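Local coordinates for protein response regulator aspartate phosphatase H (Bacillus subtilis, PDB 3Q15) that dephosphorylates the sporulation phosphotransferase Spo0F and also acts on the response regulator ComA, so controlling both sporulation and competence, at residues A[141-144]-A[145-149]; A[165-168]-A[169-173]; A[172-175]-A[176-179]; A[179-182]-A[183-187]; A[247-250]-A[251-255]. One frame throughout, in Å; residues are numbered along the deposited sequence.

In the fold
All five contacts are local, joining successive turns of a helix or rounding a loop. Contacts 1, 2 and 4 lie on the neighbouring helices 137-153, 157-172 and 178-194, and they touch one another; contact 3 is the connection between the last two. Contact 1 is the most buried, contacts 2, 4 and 5 are partly buried, and contact 3 lies at the surface. Contacts 1 and 4 bring charged and aromatic groups together and share a sulfate ion. Contact 2 joins its side chains by van der Waals touch; contact 3 is a turn held by backbone bonds. Contact 5, on helix 238-255, stands apart, its centre about 21 to 30 Å from theirs, yet repeats the serine-to-carbonyl bond of contact 4.

Contact 1: residues A[141-144]-A[145-149]. With SO4 (sulfate ion), chain F.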
loop_
_atom_site.group_PDB
_atom_site.type_symbol
_atom_site.label_atom_id
_atom_site.label_comp_id
_atom_site.label_asym_id
_atom_site.label_seq_id
_atom_site.Cartn_x
_atom_site.Cartn_y
_atom_site.Cartn_z
ATOM N N ALA A 141 -5.336 16.247 -4.800
ATOM C CA ALA A 141 -5.529 16.108 -3.360
ATOM C C ALA A 141 -6.726 15.215 -3.061
ATOM O O ALA A 141 -6.669 14.336 -2.197
ATOM C CB ALA A 141 -5.721 17.473 -2.716
ATOM N N GLU A 142 -7.808 15.454 -3.791
ATOM C CA GLU A 142 -9.067 14.765 -3.572
ATOM C C GLU A 142 -8.896 13.259 -3.766
ATOM O O GLU A 142 -9.421 12.458 -2.994
ATOM C CB GLU A 142 -10.129 15.310 -4.526
ATOM C CG GLU A 142 -11.553 15.138 -4.038
ATOM C CD GLU A 142 -11.931 16.124 -2.943
ATOM O OE1 GLU A 142 -11.070 16.930 -2.525
ATOM O OE2 GLU A 142 -13.100 16.092 -2.504
ATOM N N PHE A 143 -8.147 12.886 -4.796
ATOM C CA PHE A 143 -7.828 11.490 -5.042
ATOM C C PHE A 143 -7.051 10.881 -3.878
ATOM O O PHE A 143 -7.357 9.779 -3.414
ATOM C CB PHE A 143 -7.013 11.348 -6.322
ATOM C CG PHE A 143 -6.393 9.996 -6.485
ATOM C CD1 PHE A 143 -7.128 8.940 -7.002
ATOM C CD2 PHE A 143 -5.081 9.772 -6.105
ATOM C CE1 PHE A 143 -6.563 7.688 -7.148
ATOM C CE2 PHE A 143 -4.510 8.523 -6.247
ATOM C CZ PHE A 143 -5.252 7.478 -6.774
ATOM N N HIS A 144 -6.032 11.598 -3.417
ATOM C CA HIS A 144 -5.198 11.111 -2.323
ATOM C C HIS A 144 -5.985 10.965 -1.024
ATOM O O HIS A 144 -5.776 10.022 -0.264
ATOM C CB HIS A 144 -3.981 12.016 -2.121
ATOM C CG HIS A 144 -2.952 11.880 -3.197
ATOM N ND1 HIS A 144 -2.215 10.728 -3.377
ATOM C CD2 HIS A 144 -2.541 12.743 -4.153
ATOM C CE1 HIS A 144 -1.396 10.890 -4.400
ATOM N NE2 HIS A 144 -1.571 12.104 -4.888
ATOM N N PHE A 145 -6.889 11.904 -0.780
ATOM C CA PHE A 145 -7.712 11.884 0.422
ATOM C C PHE A 145 -8.649 10.680 0.441
ATOM O O PHE A 145 -8.715 9.947 1.429
ATOM C CB PHE A 145 -8.522 13.176 0.512
ATOM C CG PHE A 145 -9.432 13.244 1.703
ATOM C CD1 PHE A 145 -8.984 13.771 2.903
ATOM C CD2 PHE A 145 -10.739 12.796 1.618
ATOM C CE1 PHE A 145 -9.822 13.846 4.000
ATOM C CE2 PHE A 145 -11.584 12.866 2.714
ATOM C CZ PHE A 145 -11.123 13.392 3.906
ATOM N N LYS A 146 -9.374 10.484 -0.655
ATOM C CA LYS A 146 -10.362 9.415 -0.737
ATOM C C LYS A 146 -9.703 8.042 -0.706
ATOM O O LYS A 146 -10.193 7.111 -0.068
ATOM C CB LYS A 146 -11.211 9.578 -1.999
ATOM C CG LYS A 146 -12.124 10.792 -1.958
ATOM C CD LYS A 146 -12.848 10.995 -3.273
ATOM C CE LYS A 146 -13.785 12.190 -3.197
ATOM N NZ LYS A 146 -14.820 12.012 -2.135
ATOM N N VAL A 147 -8.583 7.925 -1.401
ATOM C CA VAL A 147 -7.819 6.691 -1.418
ATOM C C VAL A 147 -7.204 6.436 -0.037
ATOM O O VAL A 147 -7.147 5.299 0.426
ATOM C CB VAL A 147 -6.724 6.755 -2.506
ATOM C CG1 VAL A 147 -5.514 5.927 -2.128
ATOM C CG2 VAL A 147 -7.285 6.334 -3.861
ATOM N N ALA A 148 -6.747 7.501 0.618
ATOM C CA ALA A 148 -6.204 7.388 1.971
ATOM C C ALA A 148 -7.224 6.753 2.907
ATOM O O ALA A 148 -6.887 5.891 3.722
ATOM C CB ALA A 148 -5.777 8.758 2.499
ATOM N N GLU A 149 -8.474 7.187 2.788
ATOM C CA GLU A 149 -9.550 6.636 3.601
ATOM C C GLU A 149 -9.750 5.158 3.297
ATOM O O GLU A 149 -9.954 4.350 4.202
ATOM C CB GLU A 149 -10.851 7.406 3.373
ATOM C CG GLU A 149 -10.796 8.845 3.857
ATOM C CD GLU A 149 -12.170 9.473 3.991
ATOM O OE1 GLU A 149 -12.467 10.023 5.077
ATOM O OE2 GLU A 149 -12.944 9.419 3.011
HETATM S S SO4 F . -16.946 13.678 1.523
HETATM O O1 SO4 F . -16.786 15.006 2.111
HETATM O O2 SO4 F . -18.339 13.261 1.643
HETATM O O3 SO4 F . -16.568 13.713 0.112
HETATM O O4 SO4 F . -16.093 12.731 2.236
#
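F145 meets the preceding turn with its backbone N and its CB: the N-H is given to A141 O at 2.8 Å, and F145 CB rests 3.5 Å from the same A141 O. Its CG lies opposite the backbone N (chi1 179°), which carries the ring off this turn to helix 178-194, where R180 makes a cation-pi contact with it. H144 supplies its O to A148 N at 2.8 Å, while its imidazole turns to helix 157-172, where ND1 is hydrogen-bonded to H163 ND1; F143 CD2 sits above the middle of one imidazole face. Residues 141-149 lie in the predicted second tetratricopeptide repeat, and the side chains of this short piece of helix 137-153 reach four other helices, 93-113, 117-128, 157-172 and 178-194, as expected of helices stacked against one another. E142 CG lies 3.8 Å from K146 CE, and the bend at chi2 (76°) directs the carboxylate. The charges themselves stay apart, with E142 OE2 4.4 Å from K146 NZ, beyond salt-bridge length. The carboxylate is instead held across helices, OE2 by a salt bridge to R180 and OE1 by a hydrogen bond to Y171 OH. K146 reaches on to a sulfate ion, probably from the crystallisation liquor, through a weak bond of 3.3 Å from NZ to sulfate O3. V147 CG2 lies over one face of the F143 ring, 3.9 Å from its centroid and 25° off the normal, a CH-pi contact.

Contact 2: residues A[165-168]-A[169-173]; sequences LQAL and DIYQN
Two different first torsions bring L168 and Q172 together. In L168 CG stands opposite the backbone N (chi1 -176°), whereas Q172 has CG opposite its carbonyl carbon (chi1 -69°) and then runs extended; its NE2 ends 3.7 Å from L168 CG, with both methyls, CD1 and CD2, at nearly the same range. Q172 CG is 3.2 Å from L168 O, the oxygen that also accepts Q172 N. Y171 also has CG beside its own N, and its ring leans back along the helix: CE2 touches A167 CB at 3.8 Å, and CD2 comes within 3.1 Å of A167 O, the oxygen that accepts Y171 N. The backbone ladder is uneven, since I170 N reaches Q166 O only weakly at 3.5 Å. All of this lies near the end of helix 157-172, in the predicted second tetratricopeptide repeat. Y171 and L168 both touch S184 of helix 178-194, while L165 packs on Y378 of a second copy of the protein. Across the contact the side chains meet by van der Waals touch alone; the Y171 hydroxyl, bonded to E142, ties helix 157-172 to helix 137-153, while the ring edge rests on A167 of its own helix.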
loop_
_atom_site.group_PDB
_atom_site.type_symbol
_atom_site.label_atom_id
_atom_site.label_comp_id
_atom_site.label_asym_id
_atom_site.label_seq_id
_atom_site.Cartn_x
_atom_site.Cartn_y
_atom_site.Cartn_z
ATOM N N LEU A 165 -0.860 12.294 3.629
ATOM C CA LEU A 165 0.128 13.353 3.783
ATOM C C LEU A 165 0.286 14.162 2.498
ATOM O O LEU A 165 0.669 15.332 2.537
ATOM C CB LEU A 165 1.477 12.789 4.235
ATOM C CG LEU A 165 1.572 12.287 5.681
ATOM C CD1 LEU A 165 2.951 11.701 5.946
ATOM C CD2 LEU A 165 1.267 13.409 6.668
ATOM N N GLN A 166 -0.010 13.540 1.359
ATOM C CA GLN A 166 0.022 14.258 0.085
ATOM C C GLN A 166 -1.212 15.137 -0.061
ATOM O O GLN A 166 -1.141 16.240 -0.603
ATOM C CB GLN A 166 0.114 13.287 -1.091
ATOM C CG GLN A 166 1.404 12.495 -1.139
ATOM C CD GLN A 166 1.567 11.735 -2.437
ATOM O OE1 GLN A 166 1.396 10.518 -2.479
ATOM N NE2 GLN A 166 1.901 12.450 -3.507
ATOM N N ALA A 167 -2.345 14.641 0.425
ATOM C CA ALA A 167 -3.577 15.417 0.416
ATOM C C ALA A 167 -3.436 16.661 1.288
ATOM O O ALA A 167 -3.671 17.781 0.830
ATOM C CB ALA A 167 -4.742 14.566 0.886
ATOM N N LEU A 168 -3.036 16.455 2.540
ATOM C CA LEU A 168 -2.898 17.547 3.505
ATOM C C LEU A 168 -1.943 18.641 3.028
ATOM O O LEU A 168 -2.163 19.825 3.285
ATOM C CB LEU A 168 -2.442 17.012 4.865
ATOM C CG LEU A 168 -2.354 18.045 5.992
ATOM C CD1 LEU A 168 -3.735 18.599 6.323
ATOM C CD2 LEU A 168 -1.706 17.440 7.225
ATOM N N ASP A 169 -0.878 18.236 2.343
ATOM C CA ASP A 169 0.088 19.182 1.804
ATOM C C ASP A 169 -0.595 20.174 0.877
ATOM O O ASP A 169 -0.437 21.386 1.024
ATOM C CB ASP A 169 1.194 18.450 1.046
ATOM C CG ASP A 169 2.444 18.263 1.878
ATOM O OD1 ASP A 169 2.338 18.269 3.122
ATOM O OD2 ASP A 169 3.535 18.110 1.288
ATOM N N ILE A 170 -1.354 19.647 -0.080
ATOM C CA ILE A 170 -2.051 20.471 -1.058
ATOM C C ILE A 170 -3.134 21.320 -0.402
ATOM O O ILE A 170 -3.332 22.480 -0.765
ATOM C CB ILE A 170 -2.686 19.610 -2.162
ATOM C CG1 ILE A 170 -1.623 18.740 -2.828
ATOM C CG2 ILE A 170 -3.381 20.492 -3.184
ATOM C CD1 ILE A 170 -2.152 17.889 -3.951
ATOM N N TYR A 171 -3.830 20.736 0.565
ATOM C CA TYR A 171 -4.907 21.432 1.258
ATOM C C TYR A 171 -4.400 22.640 2.040
ATOM O O TYR A 171 -5.052 23.683 2.081
ATOM C CB TYR A 171 -5.647 20.472 2.189
ATOM C CG TYR A 171 -6.550 19.501 1.464
ATOM C CD1 TYR A 171 -7.332 19.918 0.397
ATOM C CD2 TYR A 171 -6.618 18.168 1.848
ATOM C CE1 TYR A 171 -8.162 19.035 -0.268
ATOM C CE2 TYR A 171 -7.442 17.280 1.187
ATOM C CZ TYR A 171 -8.212 17.716 0.130
ATOM O OH TYR A 171 -9.036 16.828 -0.531
ATOM N N GLN A 172 -3.236 22.488 2.665
ATOM C CA GLN A 172 -2.644 23.573 3.435
ATOM C C GLN A 172 -2.205 24.725 2.533
ATOM O O GLN A 172 -2.117 25.864 2.980
ATOM C CB GLN A 172 -1.475 23.065 4.286
ATOM C CG GLN A 172 -1.903 22.161 5.437
ATOM C CD GLN A 172 -0.725 21.634 6.237
ATOM O OE1 GLN A 172 0.415 21.655 5.772
ATOM N NE2 GLN A 172 -0.996 21.158 7.451
ATOM N N ASN A 173 -1.941 24.425 1.263
ATOM C CA ASN A 173 -1.615 25.462 0.290
ATOM C C ASN A 173 -2.856 26.229 -0.147
ATOM O O ASN A 173 -2.763 27.255 -0.820
ATOM C CB ASN A 173 -0.908 24.869 -0.931
ATOM C CG ASN A 173 0.587 24.730 -0.727
ATOM O OD1 ASN A 173 1.161 25.349 0.168
ATOM N ND2 ASN A 173 1.228 23.924 -1.565
#

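Contact 3: residues A[172-175]-A[176-179]; sequences QNHP and LYSI
The hydrogen bond between H174 and Y177 closes a type I beta turn: Y177 N gives its hydrogen to H174 O at 2.8 Å with an N-H...O angle of 164°. P175, at the second position of that turn, has phi -53°, well suited to it. A second, tighter turn follows at once, for Y177 is the centre of an inverse gamma turn in which S178 N reaches L176 O at 3.1 Å, a weak bond. Y177 holds the N-cap position of the helix that follows, and its O accepts from T181 OG1 in the first turn. H174 ND1 is hydrogen-bonded to I170 O of the preceding helix, although its CB points toward the turn. H174 O also sits at the edge of the tyrosine ring, in its plane, with Y177 CB 3.4 Å from that oxygen. The side-chain touch is small: H174 CB is 3.7 Å from Y177 CD1. The loop joins helix 157-172 to helix 178-194, reversing the chain as connections between tetratricopeptide-repeat helices do. I138 of helix 137-153 lies against both H174 and Y177, S178 touches I215, and Y177 also packs on an apolar side chain from the chain of another protein in the assembly.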
loop_
_atom_site.group_PDB
_atom_site.type_symbol
_atom_site.label_atom_id
_atom_site.label_comp_id
_atom_site.label_asym_id
_atom_site.label_seq_id
_atom_site.Cartn_x
_atom_site.Cartn_y
_atom_site.Cartn_z
ATOM N N GLN A 172 -3.236 22.488 2.665
ATOM C CA GLN A 172 -2.644 23.573 3.435
ATOM C C GLN A 172 -2.205 24.725 2.533
ATOM O O GLN A 172 -2.117 25.864 2.980
ATOM C CB GLN A 172 -1.475 23.065 4.286
ATOM C CG GLN A 172 -1.903 22.161 5.437
ATOM C CD GLN A 172 -0.725 21.634 6.237
ATOM O OE1 GLN A 172 0.415 21.655 5.772
ATOM N NE2 GLN A 172 -0.996 21.158 7.451
ATOM N N ASN A 173 -1.941 24.425 1.263
ATOM C CA ASN A 173 -1.615 25.462 0.290
ATOM C C ASN A 173 -2.856 26.229 -0.147
ATOM O O ASN A 173 -2.763 27.255 -0.820
ATOM C CB ASN A 173 -0.908 24.869 -0.931
ATOM C CG ASN A 173 0.587 24.730 -0.727
ATOM O OD1 ASN A 173 1.161 25.349 0.168
ATOM N ND2 ASN A 173 1.228 23.924 -1.565
ATOM N N HIS A 174 -4.019 25.718 0.239
ATOM C CA HIS A 174 -5.290 26.362 -0.070
ATOM C C HIS A 174 -6.092 26.558 1.210
ATOM O O HIS A 174 -6.922 25.723 1.558
ATOM C CB HIS A 174 -6.089 25.518 -1.063
ATOM C CG HIS A 174 -5.398 25.316 -2.377
ATOM N ND1 HIS A 174 -4.541 24.259 -2.609
ATOM C CD2 HIS A 174 -5.425 26.039 -3.517
ATOM C CE1 HIS A 174 -4.079 24.339 -3.843
ATOM N NE2 HIS A 174 -4.597 25.408 -4.418
ATOM N N PRO A 175 -5.845 27.674 1.910
ATOM C CA PRO A 175 -6.433 27.983 3.219
ATOM C C PRO A 175 -7.956 27.897 3.246
ATOM O O PRO A 175 -8.536 27.733 4.319
ATOM C CB PRO A 175 -5.983 29.423 3.467
ATOM C CG PRO A 175 -4.723 29.554 2.683
ATOM C CD PRO A 175 -4.936 28.736 1.451
ATOM N N LEU A 176 -8.597 28.007 2.088
ATOM C CA LEU A 176 -10.053 27.939 2.030
ATOM C C LEU A 176 -10.568 26.508 2.233
ATOM O O LEU A 176 -11.741 26.297 2.545
ATOM C CB LEU A 176 -10.561 28.517 0.706
ATOM C CG LEU A 176 -10.192 29.978 0.418
ATOM C CD1 LEU A 176 -10.633 30.391 -0.980
ATOM C CD2 LEU A 176 -10.782 30.917 1.463
ATOM N N TYR A 177 -9.688 25.529 2.060
ATOM C CA TYR A 177 -10.062 24.127 2.226
ATOM C C TYR A 177 -9.828 23.641 3.654
ATOM O O TYR A 177 -9.183 22.614 3.872
ATOM C CB TYR A 177 -9.301 23.246 1.233
ATOM C CG TYR A 177 -9.863 23.276 -0.174
ATOM C CD1 TYR A 177 -9.527 24.292 -1.056
ATOM C CD2 TYR A 177 -10.732 22.286 -0.617
ATOM C CE1 TYR A 177 -10.040 24.324 -2.341
ATOM C CE2 TYR A 177 -11.251 22.310 -1.901
ATOM C CZ TYR A 177 -10.901 23.331 -2.758
ATOM O OH TYR A 177 -11.412 23.360 -4.034
ATOM N N SER A 178 -10.361 24.380 4.624
ATOM C CA SER A 178 -10.161 24.058 6.036
ATOM C C SER A 178 -10.855 22.759 6.434
ATOM O O SER A 178 -10.308 21.963 7.197
ATOM C CB SER A 178 -10.639 25.210 6.926
ATOM O OG SER A 178 -11.988 25.548 6.653
ATOM N N ILE A 179 -12.059 22.549 5.915
ATOM C CA ILE A 179 -12.806 21.326 6.198
ATOM C C ILE A 179 -11.991 20.078 5.849
ATOM O O ILE A 179 -11.838 19.175 6.674
ATOM C CB ILE A 179 -14.150 21.295 5.442
ATOM C CG1 ILE A 179 -15.068 22.412 5.942
ATOM C CG2 ILE A 179 -14.822 19.938 5.596
ATOM C CD1 ILE A 179 -15.300 22.388 7.442
#

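Contact 4: residues A[179-182]-A[183-187]; sequences IRTI and QSLFV. With SO4 (sulfate ion), chain F.
R180 O is held by two donors from S184, the hydroxyl OG at 2.7 Å and the backbone N at 2.8 Å, which approach from opposite faces of the carbonyl plane. The serine OG lies opposite its carbonyl carbon, beside its own N, and so turns back onto the oxygen that the helix already uses. R180 itself bends at its second torsion and reaches forward to the next turn, where NH1 gives a hydrogen bond of 2.9 Å to Q183 OE1. The donor stands 37° out of the amide carbonyl plane, while guanidinium and amide planes are only 24° apart. NH1 and NH2 both bond to a sulfate ion, which lies at the edge of the guanidinium and in its plane: NH1 to sulfate O1 and NH2 to sulfate O3, each at 3.1 Å. NH2 is also in a salt bridge with E142 OE2 of helix 137-153. Helix 178-194 belongs in part to the predicted third tetratricopeptide repeat and has neighbours on several sides: Y171 of helix 157-172 touches R180, T181 and S184, whereas L211 of helix 198-214 touches T181 and I182. On that latter side I182 and F186 run side by side. I182 CG2, opposite its own backbone N, lies over the ring of F186, 4.0 Å from the centroid and 24° off the normal, a CH-pi contact. I182 O sits over a face of the same ring, 3.5 Å above its plane and offset toward the rim, while accepting F186 N. The F186 side chain also packs on I223, S224 and N227 of helix 218-235 and on A208 of helix 198-214.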
loop_
_atom_site.group_PDB
_atom_site.type_symbol
_atom_site.label_atom_id
_atom_site.label_comp_id
_atom_site.label_asym_id
_atom_site.label_seq_id
_atom_site.Cartn_x
_atom_site.Cartn_y
_atom_site.Cartn_z
ATOM N N ILE A 179 -12.059 22.549 5.915
ATOM C CA ILE A 179 -12.806 21.326 6.198
ATOM C C ILE A 179 -11.991 20.078 5.849
ATOM O O ILE A 179 -11.838 19.175 6.674
ATOM C CB ILE A 179 -14.150 21.295 5.442
ATOM C CG1 ILE A 179 -15.068 22.412 5.942
ATOM C CG2 ILE A 179 -14.822 19.938 5.596
ATOM C CD1 ILE A 179 -15.300 22.388 7.442
ATOM N N ARG A 180 -11.475 20.030 4.624
ATOM C CA ARG A 180 -10.655 18.903 4.190
ATOM C C ARG A 180 -9.399 18.779 5.043
ATOM O O ARG A 180 -8.885 17.680 5.243
ATOM C CB ARG A 180 -10.269 19.037 2.713
ATOM C CG ARG A 180 -11.302 18.484 1.738
ATOM C CD ARG A 180 -11.397 16.967 1.834
ATOM N NE ARG A 180 -12.180 16.397 0.740
ATOM C CZ ARG A 180 -13.261 15.639 0.900
ATOM N NH1 ARG A 180 -13.701 15.347 2.116
ATOM N NH2 ARG A 180 -13.899 15.166 -0.162
ATOM N N THR A 181 -8.910 19.911 5.537
ATOM C CA THR A 181 -7.712 19.942 6.368
ATOM C C THR A 181 -7.991 19.276 7.704
ATOM O O THR A 181 -7.188 18.491 8.198
ATOM C CB THR A 181 -7.239 21.395 6.607
ATOM O OG1 THR A 181 -6.886 21.994 5.355
ATOM C CG2 THR A 181 -6.030 21.430 7.529
ATOM N N ILE A 182 -9.142 19.595 8.284
ATOM C CA ILE A 182 -9.556 18.994 9.541
ATOM C C ILE A 182 -9.768 17.495 9.366
ATOM O O ILE A 182 -9.281 16.694 10.167
ATOM C CB ILE A 182 -10.838 19.645 10.075
ATOM C CG1 ILE A 182 -10.562 21.102 10.471
ATOM C CG2 ILE A 182 -11.380 18.859 11.256
ATOM C CD1 ILE A 182 -11.791 21.882 10.864
ATOM N N GLN A 183 -10.485 17.124 8.308
ATOM C CA GLN A 183 -10.726 15.716 8.001
ATOM C C GLN A 183 -9.410 14.980 7.778
ATOM O O GLN A 183 -9.273 13.818 8.147
ATOM C CB GLN A 183 -11.620 15.570 6.765
ATOM C CG GLN A 183 -13.038 16.084 6.945
ATOM C CD GLN A 183 -13.784 16.221 5.628
ATOM O OE1 GLN A 183 -13.227 16.676 4.626
ATOM N NE2 GLN A 183 -15.049 15.823 5.624
ATOM N N SER A 184 -8.444 15.665 7.172
ATOM C CA SER A 184 -7.135 15.067 6.921
ATOM C C SER A 184 -6.380 14.847 8.226
ATOM O O SER A 184 -5.668 13.854 8.384
ATOM C CB SER A 184 -6.312 15.927 5.963
ATOM O OG SER A 184 -6.895 15.939 4.671
ATOM N N LEU A 185 -6.545 15.776 9.159
ATOM C CA LEU A 185 -5.935 15.644 10.474
ATOM C C LEU A 185 -6.542 14.470 11.231
ATOM O O LEU A 185 -5.826 13.712 11.889
ATOM C CB LEU A 185 -6.089 16.945 11.270
ATOM C CG LEU A 185 -5.332 18.146 10.690
ATOM C CD1 LEU A 185 -5.750 19.452 11.359
ATOM C CD2 LEU A 185 -3.828 17.939 10.806
ATOM N N PHE A 186 -7.862 14.322 11.139
ATOM C CA PHE A 186 -8.540 13.177 11.749
ATOM C C PHE A 186 -8.013 11.859 11.188
ATOM O O PHE A 186 -7.791 10.901 11.930
ATOM C CB PHE A 186 -10.059 13.260 11.555
ATOM C CG PHE A 186 -10.717 14.334 12.374
ATOM C CD1 PHE A 186 -10.018 14.982 13.382
ATOM C CD2 PHE A 186 -12.033 14.695 12.140
ATOM C CE1 PHE A 186 -10.618 15.974 14.139
ATOM C CE2 PHE A 186 -12.639 15.685 12.895
ATOM C CZ PHE A 186 -11.929 16.325 13.897
ATOM N N VAL A 187 -7.812 11.815 9.874
ATOM C CA VAL A 187 -7.300 10.611 9.231
ATOM C C VAL A 187 -5.893 10.287 9.723
ATOM O O VAL A 187 -5.582 9.136 10.026
ATOM C CB VAL A 187 -7.311 10.734 7.702
ATOM C CG1 VAL A 187 -6.597 9.546 7.071
ATOM C CG2 VAL A 187 -8.745 10.828 7.198
HETATM S S SO4 F . -16.946 13.678 1.523
HETATM O O1 SO4 F . -16.786 15.006 2.111
HETATM O O2 SO4 F . -18.339 13.261 1.643
HETATM O O3 SO4 F . -16.568 13.713 0.112
HETATM O O4 SO4 F . -16.093 12.731 2.236
#

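Contact 5: residues A[247-250]-A[251-255]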
loop_
_atom_site.group_PDB
_atom_site.type_symbol
_atom_site.label_atom_id
_atom_site.label_comp_id
_atom_site.label_asym_id
_atom_site.label_seq_id
_atom_site.Cartn_x
_atom_site.Cartn_y
_atom_site.Cartn_z
ATOM N N LYS A 247 -16.508 18.691 27.706
ATOM C CA LYS A 247 -16.466 19.812 26.775
ATOM C C LYS A 247 -17.229 19.471 25.498
ATOM O O LYS A 247 -18.012 20.279 25.000
ATOM C CB LYS A 247 -15.022 20.194 26.442
ATOM C CG LYS A 247 -14.288 20.894 27.572
ATOM C CD LYS A 247 -12.897 21.326 27.143
ATOM C CE LYS A 247 -12.224 22.157 28.222
ATOM N NZ LYS A 247 -13.013 23.380 28.538
ATOM N N ALA A 248 -16.999 18.271 24.973
ATOM C CA ALA A 248 -17.717 17.802 23.794
ATOM C C ALA A 248 -19.206 17.671 24.091
ATOM O O ALA A 248 -20.047 17.992 23.255
ATOM C CB ALA A 248 -17.151 16.474 23.319
ATOM N N ALA A 249 -19.526 17.198 25.292
ATOM C CA ALA A 249 -20.913 17.062 25.715
ATOM C C ALA A 249 -21.630 18.409 25.692
ATOM O O ALA A 249 -22.736 18.523 25.163
ATOM C CB ALA A 249 -20.990 16.441 27.105
ATOM N N LYS A 250 -20.992 19.425 26.267
ATOM C CA LYS A 250 -21.575 20.762 26.327
ATOM C C LYS A 250 -21.929 21.274 24.938
ATOM O O LYS A 250 -23.084 21.592 24.663
ATOM C CB LYS A 250 -20.621 21.742 27.016
ATOM C CG LYS A 250 -21.139 23.178 27.084
ATOM C CD LYS A 250 -20.132 24.103 27.763
ATOM C CE LYS A 250 -20.636 25.537 27.809
ATOM N NZ LYS A 250 -19.659 26.446 28.469
ATOM N N VAL A 251 -20.930 21.355 24.066
ATOM C CA VAL A 251 -21.147 21.847 22.711
ATOM C C VAL A 251 -22.178 20.990 21.974
ATOM O O VAL A 251 -22.916 21.486 21.123
ATOM C CB VAL A 251 -19.825 21.924 21.914
ATOM C CG1 VAL A 251 -19.113 20.587 21.936
ATOM C CG2 VAL A 251 -20.081 22.381 20.486
ATOM N N SER A 252 -22.232 19.706 22.322
ATOM C CA SER A 252 -23.207 18.789 21.740
ATOM C C SER A 252 -24.635 19.136 22.164
ATOM O O SER A 252 -25.482 19.430 21.322
ATOM C CB SER A 252 -22.886 17.343 22.128
ATOM O OG SER A 252 -21.722 16.878 21.466
ATOM N N ARG A 253 -24.894 19.098 23.469
ATOM C CA ARG A 253 -26.220 19.404 24.001
ATOM C C ARG A 253 -26.745 20.753 23.510
ATOM O O ARG A 253 -27.953 20.942 23.357
ATOM C CB ARG A 253 -26.208 19.397 25.533
ATOM C CG ARG A 253 -25.822 18.070 26.169
ATOM C CD ARG A 253 -26.167 18.060 27.653
ATOM N NE ARG A 253 -25.843 16.788 28.296
ATOM C CZ ARG A 253 -24.753 16.574 29.025
ATOM N NH1 ARG A 253 -23.875 17.549 29.209
ATOM N NH2 ARG A 253 -24.541 15.386 29.573
ATOM N N GLU A 254 -25.832 21.688 23.265
ATOM C CA GLU A 254 -26.220 23.058 22.944
ATOM C C GLU A 254 -26.355 23.332 21.447
ATOM O O GLU A 254 -27.158 24.172 21.044
ATOM C CB GLU A 254 -25.251 24.064 23.582
ATOM C CG GLU A 254 -25.252 24.047 25.106
ATOM C CD GLU A 254 -24.409 25.158 25.713
ATOM O OE1 GLU A 254 -23.961 26.051 24.959
ATOM O OE2 GLU A 254 -24.195 25.140 26.945
ATOM N N LYS A 255 -25.580 22.628 20.626
ATOM C CA LYS A 255 -25.563 22.916 19.192
ATOM C C LYS A 255 -25.538 21.695 18.268
ATOM O O LYS A 255 -25.966 21.785 17.118
ATOM C CB LYS A 255 -24.405 23.858 18.850
ATOM C CG LYS A 255 -24.533 25.240 19.474
ATOM C CD LYS A 255 -23.447 26.173 18.980
ATOM C CE LYS A 255 -23.622 27.572 19.547
ATOM N NZ LYS A 255 -22.620 28.521 18.989
#
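A248 O takes two hydrogen bonds from S252: the hydroxyl OG at 2.7 Å and the backbone N at 2.9 Å, from opposite faces of its plane. The OG stands 39° out of that plane; the bond gives the buried hydroxyl an acceptor within its own helix. R253 N completes the next rung to A249 O at 2.8 Å and nearly straight, with an N-H...O angle of 174°. The charged end of R253 is engaged outside this turn, NH2 forming a salt bridge with E286; within it, NH1 merely comes up to A249 CB at 3.7 Å. K250 and E254 show a looser pairing. E254 OE2 lies beside K250 CG at 3.6 Å. The charges remain further apart, K250 NZ being 5.0 Å from E254 OE2, so the contact is with the lysine chain and any electrostatic help is probably slight. V251 CG1, in the crowded position between its backbone N and carbonyl carbon (chi1 54°), is pressed to 3.1 Å from A248 O. These turns lie in the last part of helix 238-255, in the predicted fourth tetratricopeptide repeat. V251 packs on A222 and L225 of helix 218-235, and A248 joins it on L225, while S252 and R253 meet L260 of helix 260-273, so the helix is flanked by both neighbours.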